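Local coordinates for phiAB6 tailspike (Unidentified phage, PDB 5JS4), which probably binds and fragments the exopolysaccharide of Acinetobacter baumannii, as the trimeric beta-helical tailspike of a bacteriophage, at residues 413-418 with 437-442; 457-462 with 487-492. All blocks are in the same frame, centred on the assembly; numbering follows the deposited sequence.

Contacts 1 and 2 illustrate how a parallel beta-helix repeats one solution from coil to coil. Their centres lie about 12 Å apart, and they follow in series along the chain. Strands 438-447 and 460-469 are neighbours, so the second segment of contact 1 lies against the first of contact 2: Cys437 O is 2.8 Å from Gly460 N, and Phe439 O is 2.7 Å from Gly462 N, both probable hydrogen bonds. Phe439 CD1 and Phe461 CE1 also meet at 3.3 Å, joining the Phe415-Phe439 and Phe461-Phe491 pairs in one file of rings. Both touch the second subunit; the Tyr487 side chain lies about 4 Å from a bound malonic acid, probably a crystallisation component.

Contact 1: 413-418 with 437-442; sequences GTFHNI and CDFDNI
His416 and Asp438 meet across two parallel strands, and the histidine can be followed outward atom by atom. Its CB lies near Asp440 O, the carbonyl that accepts the backbone N-H of Asn417. With CG anti to the carbonyl carbon (chi1 -63°), the ring swings over the neighbouring strand, and CD2 comes to rest 3.6 Å from Asp440 CB. At the tip, NE2 donates to Asp438 OD2 over 2.8 Å, nearly straight at 162°. OD2 lies close to the imidazole plane, yet the histidine meets it on the anti side of the carboxylate, somewhat out of that group's plane; ring and carboxylate stand almost perpendicular. Thr414 CB covers one face of the imidazole near its rim. His416 also packs on Asn441 of the second subunit, and Asp438 on its Lys463.

The other side of the sheet is apolar. Phe415 and Phe439 extend in the same direction as neighbours, nearly parallel (14°) but so offset that little of one ring covers the other; CD2 of Phe415 and CE2 of Phe439 approach to 3.5 Å. On the same face, Ile442 CD1 touches Phe415 O. Backbone bonds, among them Asp438 N to Gly413 O at 2.8 Å, keep the register exact, with Phe415 beside Phe439 and His416 beside Asp440. Both strands then turn a corner at Asn417 and Asn441, residues with positive phi. The polar side facing another subunit is a feature of this tailspike, whereas like pairs on in-register parallel strands (Phe415/Phe439, Asn417/Asn441, Ile418/Ile442) are characteristic of the right-handed parallel beta-helix of pectate lyase-like proteins.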
loop_
_atom_site.group_PDB
_atom_site.type_symbol
_atom_site.label_atom_id
_atom_site.label_comp_id
_atom_site.label_asym_id
_atom_site.label_seq_id
_atom_site.Cartn_x
_atom_site.Cartn_y
_atom_site.Cartn_z
ATOM N N GLY A 413 10.477 -10.275 6.243
ATOM C CA GLY A 413 9.868 -10.124 7.555
ATOM C C GLY A 413 8.777 -9.074 7.490
ATOM O O GLY A 413 8.946 -8.054 6.826
ATOM N N THR A 414 7.659 -9.324 8.165
ATOM C CA THR A 414 6.560 -8.363 8.205
ATOM C C THR A 414 6.328 -7.899 9.638
ATOM O O THR A 414 6.356 -8.698 10.578
ATOM C CB THR A 414 5.259 -8.935 7.607
ATOM O OG1 THR A 414 4.786 -10.026 8.406
ATOM C CG2 THR A 414 5.491 -9.409 6.172
ATOM N N PHE A 415 6.102 -6.596 9.781
ATOM C CA PHE A 415 5.957 -5.948 11.073
ATOM C C PHE A 415 4.784 -4.986 10.992
ATOM O O PHE A 415 4.915 -3.892 10.450
ATOM C CB PHE A 415 7.254 -5.230 11.441
ATOM C CG PHE A 415 8.413 -6.164 11.612
ATOM C CD1 PHE A 415 8.619 -6.819 12.818
ATOM C CD2 PHE A 415 9.268 -6.428 10.554
ATOM C CE1 PHE A 415 9.676 -7.700 12.974
ATOM C CE2 PHE A 415 10.321 -7.315 10.700
ATOM C CZ PHE A 415 10.525 -7.950 11.912
ATOM N N HIS A 416 3.632 -5.419 11.504
ATOM C CA HIS A 416 2.383 -4.670 11.365
ATOM C C HIS A 416 1.709 -4.433 12.702
ATOM O O HIS A 416 1.784 -5.269 13.596
ATOM C CB HIS A 416 1.386 -5.436 10.489
ATOM C CG HIS A 416 1.836 -5.646 9.077
ATOM N ND1 HIS A 416 1.301 -6.626 8.270
ATOM C CD2 HIS A 416 2.770 -5.013 8.330
ATOM C CE1 HIS A 416 1.880 -6.581 7.083
ATOM N NE2 HIS A 416 2.771 -5.607 7.091
ATOM N N ASN A 417 1.005 -3.310 12.816
ATOM C CA ASN A 417 0.148 -3.045 13.972
ATOM C C ASN A 417 0.925 -3.152 15.283
ATOM O O ASN A 417 0.522 -3.881 16.191
ATOM C CB ASN A 417 -1.061 -4.007 14.011
ATOM C CG ASN A 417 -1.919 -3.977 12.748
ATOM O OD1 ASN A 417 -2.708 -4.897 12.518
ATOM N ND2 ASN A 417 -1.800 -2.931 11.951
ATOM N N ILE A 418 2.049 -2.443 15.369
ATOM C CA ILE A 418 2.875 -2.457 16.572
ATOM C C ILE A 418 2.884 -1.080 17.218
ATOM O O ILE A 418 3.155 -0.074 16.555
ATOM C CB ILE A 418 4.335 -2.870 16.297
ATOM C CG1 ILE A 418 4.396 -4.140 15.442
ATOM C CG2 ILE A 418 5.066 -3.083 17.623
ATOM C CD1 ILE A 418 5.787 -4.475 14.941
ATOM N N CYS A 437 11.558 -6.496 3.557
ATOM C CA CYS A 437 10.694 -6.545 4.729
ATOM C C CYS A 437 9.622 -5.467 4.625
ATOM O O CYS A 437 9.784 -4.494 3.890
ATOM C CB CYS A 437 11.521 -6.368 6.004
ATOM S SG CYS A 437 12.624 -7.760 6.359
ATOM N N ASP A 438 8.536 -5.652 5.368
ATOM C CA ASP A 438 7.381 -4.766 5.314
ATOM C C ASP A 438 7.049 -4.258 6.712
ATOM O O ASP A 438 7.001 -5.037 7.661
ATOM C CB ASP A 438 6.179 -5.517 4.741
ATOM C CG ASP A 438 5.070 -4.592 4.289
ATOM O OD1 ASP A 438 5.360 -3.655 3.520
ATOM O OD2 ASP A 438 3.905 -4.817 4.688
ATOM N N PHE A 439 6.822 -2.951 6.816
ATOM C CA PHE A 439 6.512 -2.286 8.076
ATOM C C PHE A 439 5.282 -1.417 7.839
ATOM O O PHE A 439 5.288 -0.597 6.928
ATOM C CB PHE A 439 7.679 -1.402 8.510
ATOM C CG PHE A 439 8.994 -2.126 8.624
ATOM C CD1 PHE A 439 9.779 -2.355 7.500
ATOM C CD2 PHE A 439 9.455 -2.568 9.859
ATOM C CE1 PHE A 439 10.995 -3.012 7.605
ATOM C CE2 PHE A 439 10.670 -3.223 9.970
ATOM C CZ PHE A 439 11.440 -3.448 8.842
ATOM N N ASP A 440 4.235 -1.584 8.644
ATOM C CA ASP A 440 2.980 -0.860 8.405
ATOM C C ASP A 440 2.173 -0.684 9.687
ATOM O O ASP A 440 2.086 -1.600 10.510
ATOM C CB ASP A 440 2.138 -1.610 7.358
ATOM C CG ASP A 440 1.127 -0.715 6.628
ATOM O OD1 ASP A 440 1.010 0.495 6.926
ATOM O OD2 ASP A 440 0.435 -1.240 5.729
ATOM N N ASN A 441 1.567 0.491 9.832
ATOM C CA ASN A 441 0.703 0.803 10.967
ATOM C C ASN A 441 1.435 0.621 12.286
ATOM O O ASN A 441 1.018 -0.130 13.170
ATOM C CB ASN A 441 -0.582 -0.021 10.897
ATOM C CG ASN A 441 -1.385 0.274 9.645
ATOM O OD1 ASN A 441 -1.789 -0.638 8.912
ATOM N ND2 ASN A 441 -1.600 1.551 9.377
ATOM N N ILE A 442 2.547 1.342 12.388
ATOM C CA ILE A 442 3.415 1.303 13.544
ATOM C C ILE A 442 3.340 2.653 14.250
ATOM O O ILE A 442 3.213 3.703 13.609
ATOM C CB ILE A 442 4.853 0.946 13.118
ATOM C CG1 ILE A 442 4.908 -0.540 12.733
ATOM C CG2 ILE A 442 5.860 1.253 14.223
ATOM C CD1 ILE A 442 6.189 -0.972 12.062
#

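Contact 2: 457-462 with 487-492; sequences AHCGFG and YGNSFT
Tyr487 lays one face of its ring over Ala457 CB, a CH-pi contact in which the methyl stands 3.9 Å from the ring centroid, displaced toward the phenol end. Its first torsion, 63°, sets CG between the backbone N and the carbonyl carbon and turns the ring back across the neighbouring strand. The same ring presents its edge to the face of His458 in an offset edge-to-face pair, planes at 87°, with Tyr487 CE1 3.9 Å from His458 NE2. Tyr494 of the second subunit also stacks on the imidazole, so His458 carries aromatic packing within the chain and between subunits.

At the bend, where His458 and Gly488 both have positive phi, a side chain takes over from the backbone. Asn489, its CG anti to the carbonyl carbon, reaches across to bring OD1 within 2.8 Å of Cys459 N; the donor lies in the amide plane, on a lone pair, with a nearly straight N-H (163°). ND2 of the same amide is bonded to Val456 O, fixing its rotation. Regular parallel pairing then resumes, from Ser490 N to Cys459 O and from Phe461 N to Ser490 O at 2.7 Å.

Beyond it, Phe461 and Phe491 run out as neighbours with their rings offset, CD2 of Phe461 meeting CE1 of Phe491 at 3.6 Å. The chemistry implies a division of labour: a buried amide supplies the bend with a polar partner, phenylalanines packed side against side cover the apolar face, and the Tyr487 ring, braced by Ala457 and His458, helps line the malonic acid pocket.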
loop_
_atom_site.group_PDB
_atom_site.type_symbol
_atom_site.label_atom_id
_atom_site.label_comp_id
_atom_site.label_asym_id
_atom_site.label_seq_id
_atom_site.Cartn_x
_atom_site.Cartn_y
_atom_site.Cartn_z
ATOM N N ALA A 457 17.138 -2.332 2.338
ATOM C CA ALA A 457 17.080 -2.515 0.895
ATOM C C ALA A 457 15.746 -3.118 0.482
ATOM O O ALA A 457 15.325 -4.132 1.028
ATOM C CB ALA A 457 18.219 -3.415 0.440
ATOM N N HIS A 458 15.082 -2.485 -0.478
ATOM C CA HIS A 458 13.847 -3.026 -1.052
ATOM C C HIS A 458 12.804 -3.392 -0.000
ATOM O O HIS A 458 12.153 -4.434 -0.088
ATOM C CB HIS A 458 14.163 -4.225 -1.945
ATOM C CG HIS A 458 15.118 -3.909 -3.048
ATOM N ND1 HIS A 458 14.785 -3.105 -4.116
ATOM C CD2 HIS A 458 16.406 -4.277 -3.242
ATOM C CE1 HIS A 458 15.824 -2.999 -4.924
ATOM N NE2 HIS A 458 16.821 -3.699 -4.415
ATOM N N CYS A 459 12.650 -2.519 0.992
ATOM C CA CYS A 459 11.659 -2.704 2.039
ATOM C C CYS A 459 10.459 -1.810 1.772
ATOM O O CYS A 459 10.566 -0.803 1.072
ATOM C CB CYS A 459 12.254 -2.377 3.407
ATOM S SG CYS A 459 13.464 -3.588 3.984
ATOM N N GLY A 460 9.323 -2.202 2.336
ATOM C CA GLY A 460 8.106 -1.411 2.283
ATOM C C GLY A 460 7.833 -0.778 3.631
ATOM O O GLY A 460 7.938 -1.436 4.670
ATOM N N PHE A 461 7.494 0.507 3.603
ATOM C CA PHE A 461 7.114 1.249 4.792
ATOM C C PHE A 461 5.772 1.914 4.540
ATOM O O PHE A 461 5.618 2.685 3.593
ATOM C CB PHE A 461 8.175 2.286 5.139
ATOM C CG PHE A 461 9.493 1.685 5.503
ATOM C CD1 PHE A 461 9.756 1.304 6.811
ATOM C CD2 PHE A 461 10.467 1.481 4.538
ATOM C CE1 PHE A 461 10.970 0.736 7.150
ATOM C CE2 PHE A 461 11.684 0.914 4.872
ATOM C CZ PHE A 461 11.933 0.540 6.179
ATOM N N GLY A 462 4.804 1.588 5.388
ATOM C CA GLY A 462 3.466 2.140 5.299
ATOM C C GLY A 462 3.290 3.265 6.293
ATOM O O GLY A 462 4.150 4.143 6.412
ATOM N N TYR A 487 18.271 1.927 0.104
ATOM C CA TYR A 487 17.958 1.976 -1.319
ATOM C C TYR A 487 16.856 0.995 -1.693
ATOM O O TYR A 487 16.625 0.004 -0.998
ATOM C CB TYR A 487 19.217 1.681 -2.144
ATOM C CG TYR A 487 19.784 0.291 -1.942
ATOM C CD1 TYR A 487 19.362 -0.775 -2.732
ATOM C CD2 TYR A 487 20.748 0.043 -0.969
ATOM C CE1 TYR A 487 19.876 -2.050 -2.553
ATOM C CE2 TYR A 487 21.266 -1.229 -0.780
ATOM C CZ TYR A 487 20.829 -2.271 -1.575
ATOM O OH TYR A 487 21.343 -3.536 -1.394
ATOM N N GLY A 488 16.178 1.286 -2.797
ATOM C CA GLY A 488 15.186 0.378 -3.360
ATOM C C GLY A 488 13.871 0.316 -2.606
ATOM O O GLY A 488 13.053 -0.560 -2.866
ATOM N N ASN A 489 13.645 1.266 -1.702
ATOM C CA ASN A 489 12.530 1.179 -0.768
ATOM C C ASN A 489 11.246 1.824 -1.267
ATOM O O ASN A 489 11.250 2.614 -2.212
ATOM C CB ASN A 489 12.934 1.802 0.564
ATOM C CG ASN A 489 14.104 1.078 1.197
ATOM O OD1 ASN A 489 14.008 -0.108 1.514
ATOM N ND2 ASN A 489 15.222 1.777 1.365
ATOM N N SER A 490 10.150 1.456 -0.612
ATOM C CA SER A 490 8.843 2.045 -0.851
ATOM C C SER A 490 8.398 2.726 0.434
ATOM O O SER A 490 8.080 2.054 1.413
ATOM C CB SER A 490 7.836 0.962 -1.233
ATOM O OG SER A 490 8.238 0.260 -2.395
ATOM N N PHE A 491 8.401 4.057 0.429
ATOM C CA PHE A 491 7.917 4.850 1.552
ATOM C C PHE A 491 6.526 5.344 1.179
ATOM O O PHE A 491 6.333 6.501 0.797
ATOM C CB PHE A 491 8.865 6.018 1.829
ATOM C CG PHE A 491 10.303 5.611 1.992
ATOM C CD1 PHE A 491 10.700 4.827 3.072
ATOM C CD2 PHE A 491 11.264 6.016 1.075
ATOM C CE1 PHE A 491 12.028 4.453 3.226
ATOM C CE2 PHE A 491 12.591 5.653 1.231
ATOM C CZ PHE A 491 12.972 4.867 2.306
ATOM N N THR A 492 5.550 4.447 1.278
ATOM C CA THR A 492 4.254 4.667 0.640
ATOM C C THR A 492 3.079 4.802 1.608
ATOM O O THR A 492 1.929 4.610 1.223
ATOM C CB THR A 492 3.983 3.566 -0.401
ATOM O OG1 THR A 492 4.111 2.280 0.216
ATOM C CG2 THR A 492 4.977 3.676 -1.541
HETATM O O HOH W 1 5.189 0.087 1.452
#